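Local coordinates for protein bacteriocin (PDB 6LWZ) that is a defensin-like bacteriocin, an antimicrobial peptide made by Brevibacillus that probably kills or inhibits competing bacteria, at residues N4-P7 with D8-R12. Residues are numbered along the deposited sequence; the frame is centred on the assembly and turned at random.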
ATOM      1  N   ASN A   4       3.385  -3.213   8.849  1.00 48.09           N
ATOM      2  CA  ASN A   4       3.175  -2.514  10.106  1.00 50.06           C
ATOM      3  C   ASN A   4       1.696  -2.671  10.401  1.00 53.31           C
ATOM      4  O   ASN A   4       0.900  -2.849   9.476  1.00 61.83           O
ATOM      5  CB  ASN A   4       3.526  -1.028   9.971  1.00 46.94           C
ATOM      6  CG  ASN A   4       4.984  -0.789   9.599  1.00 38.84           C
ATOM      7  OD1 ASN A   4       5.312  -0.593   8.431  1.00 38.64           O
ATOM      8  ND2 ASN A   4       5.857  -0.792  10.590  1.00 39.31           N
ATOM      9  N   GLN A   5       1.321  -2.627  11.675  1.00 60.55           N
ATOM     10  CA  GLN A   5      -0.095  -2.637  12.046  1.00 65.59           C
ATOM     11  C   GLN A   5      -0.371  -1.730  13.239  1.00 60.27           C
ATOM     12  O   GLN A   5       0.547  -1.209  13.874  1.00 57.64           O
ATOM     13  CB  GLN A   5      -0.603  -4.071  12.284  1.00 71.26           C
ATOM     14  CG  GLN A   5      -1.058  -4.771  11.003  1.00 74.03           C
ATOM     15  CD  GLN A   5      -1.850  -6.049  11.242  1.00 73.49           C
ATOM     16  OE1 GLN A   5      -2.112  -6.440  12.383  1.00 73.62           O
ATOM     17  NE2 GLN A   5      -2.225  -6.719  10.154  1.00 68.76           N
ATOM     18  N   CYS A   6      -1.657  -1.527  13.506  1.00 59.15           N
ATOM     19  CA  CYS A   6      -2.109  -0.590  14.524  1.00 55.94           C
ATOM     20  C   CYS A   6      -2.136  -1.227  15.906  1.00 57.42           C
ATOM     21  O   CYS A   6      -2.423  -2.419  16.031  1.00 62.15           O
ATOM     22  CB  CYS A   6      -3.492  -0.072  14.150  1.00 54.51           C
ATOM     23  SG  CYS A   6      -3.490   0.660  12.501  1.00 54.78           S
ATOM     24  N   PRO A   7      -1.839  -0.434  16.951  1.00 54.43           N
ATOM     25  CA  PRO A   7      -1.787  -0.964  18.319  1.00 54.84           C
ATOM     26  C   PRO A   7      -3.086  -1.640  18.781  1.00 59.65           C
ATOM     27  O   PRO A   7      -3.044  -2.713  19.388  1.00 63.56           O
ATOM     28  CB  PRO A   7      -1.501   0.280  19.172  1.00 54.60           C
ATOM     29  CG  PRO A   7      -0.885   1.264  18.241  1.00 47.70           C
ATOM     30  CD  PRO A   7      -1.498   1.002  16.903  1.00 51.06           C
ATOM     31  N   ASP A   8      -4.220  -1.013  18.488  1.00 57.02           N
ATOM     32  CA  ASP A   8      -5.525  -1.515  18.929  1.00 58.75           C
ATOM     33  C   ASP A   8      -6.505  -1.726  17.764  1.00 55.91           C
ATOM     34  O   ASP A   8      -7.158  -2.770  17.681  1.00 59.28           O
ATOM     35  CB  ASP A   8      -6.136  -0.585  19.993  1.00 65.32           C
ATOM     36  CG  ASP A   8      -6.072   0.885  19.608  1.00 68.21           C
ATOM     37  OD1 ASP A   8      -5.606   1.197  18.492  1.00 68.72           O
ATOM     38  OD2 ASP A   8      -6.490   1.733  20.426  1.00 72.77           O
ATOM     39  N   ALA A   9      -6.608  -0.741  16.874  1.00 48.74           N
ATOM     40  CA  ALA A   9      -7.489  -0.854  15.712  1.00 46.02           C
ATOM     41  C   ALA A   9      -7.105   0.108  14.592  1.00 45.32           C
ATOM     42  O   ALA A   9      -6.581   1.196  14.832  1.00 44.03           O
ATOM     43  CB  ALA A   9      -8.934  -0.624  16.129  1.00 47.90           C
ATOM     44  N   ILE A  10      -7.388  -0.302  13.362  1.00 43.69           N
ATOM     45  CA  ILE A  10      -7.101   0.528  12.197  1.00 44.89           C
ATOM     46  C   ILE A  10      -8.306   1.429  11.942  1.00 45.78           C
ATOM     47  O   ILE A  10      -9.450   1.026  12.164  1.00 48.57           O
ATOM     48  CB  ILE A  10      -6.744  -0.314  10.941  1.00 48.35           C
ATOM     49  CG1 ILE A  10      -7.987  -0.881  10.243  1.00 49.20           C
ATOM     50  CG2 ILE A  10      -5.811  -1.466  11.295  1.00 50.16           C
ATOM     51  CD1 ILE A  10      -8.518  -0.014   9.124  1.00 47.69           C
ATOM     52  N   ASP A  11      -8.041   2.649  11.485  1.00 42.89           N
ATOM     53  CA  ASP A  11      -9.091   3.615  11.209  1.00 43.33           C
ATOM     54  C   ASP A  11      -9.541   3.478   9.761  1.00 38.30           C
ATOM     55  O   ASP A  11     -10.722   3.289   9.495  1.00 40.15           O
ATOM     56  CB  ASP A  11      -8.601   5.035  11.498  1.00 46.74           C
ATOM     57  CG  ASP A  11      -9.722   6.066  11.465  1.00 47.69           C
ATOM     58  OD1 ASP A  11     -10.908   5.687  11.578  1.00 43.65           O
ATOM     59  OD2 ASP A  11      -9.411   7.268  11.322  1.00 49.08           O
ATOM     60  N   ARG A  12      -8.596   3.574   8.831  1.00 33.57           N
ATOM     61  CA  ARG A  12      -8.881   3.331   7.414  1.00 32.51           C
ATOM     62  C   ARG A  12      -7.621   2.916   6.656  1.00 30.28           C
ATOM     63  O   ARG A  12      -6.522   2.908   7.206  1.00 29.24           O
ATOM     64  CB  ARG A  12      -9.536   4.558   6.756  1.00 35.20           C
ATOM     65  CG  ARG A  12      -8.708   5.837   6.809  1.00 37.42           C
ATOM     66  CD  ARG A  12      -9.589   7.074   6.909  1.00 38.62           C
ATOM     67  NE  ARG A  12     -10.383   7.076   8.141  1.00 41.66           N
ATOM     68  CZ  ARG A  12     -11.341   7.953   8.443  1.00 46.01           C
ATOM     69  NH1 ARG A  12     -11.664   8.936   7.612  1.00 49.76           N
ATOM     70  NH2 ARG A  12     -11.986   7.838   9.598  1.00 51.17           N
TER
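The backbone turns back at Pro-7 and Asp-8, which brings the CA atoms of Cys-6 and Ala-9 to 5.5 Å before the chain enters strand 10-20. The Cys-6 side chain makes the contacts between residues that are not neighbours, with Ala-9 and Ile-10. Cys-6 CB points toward the returning chain and lies 3.4 Å from Ala-9 O. With SG anti to its own carbonyl carbon (chi1 -56°), the sulfur is carried on to Ile-10. Cys-6 SG touches the methyl branch of Ile-10, CG2, at 3.4 Å. Cys-6 SG also lies 3.6 Å from Ile-10 CA. Ile-10 offers CG2 to the sulfur, while the end of its longer branch leads away. This part of the contact is apolar.

A short local bond fixes the Asp-8 carboxylate on the peptide N-H just after it, at the exit of the turn. Ala-9 N donates to Asp-8 OD1 at 2.7 Å. The bond is bent, with an N-H...O angle of 135°, and the N-H comes from above the carboxylate plane. Asp-8 can make it because its CG sits between the backbone N and the carbonyl carbon (chi1 47°), which folds the carboxylate over the next peptide. The Pro-7 ring forms the corner of the bend and touches Asn-37.

Further on, Arg-12 NH2 forms a salt bridge with Asp-11 OD1 at 3.1 Å. The bond is nearly straight, and the acceptor lies at the edge of the guanidinium, in its plane. Both residues are bonded through the backbone to Ala-34, forming a classic beta bulge.

Cys-6 SG is also joined to Cys-35 SG, at the end of strand 26-35. The disulfide thus ties the N-terminal segment to the middle strand of the three-stranded antiparallel sheet, consistent with the disulfide-stabilised fold of defensin-like peptides.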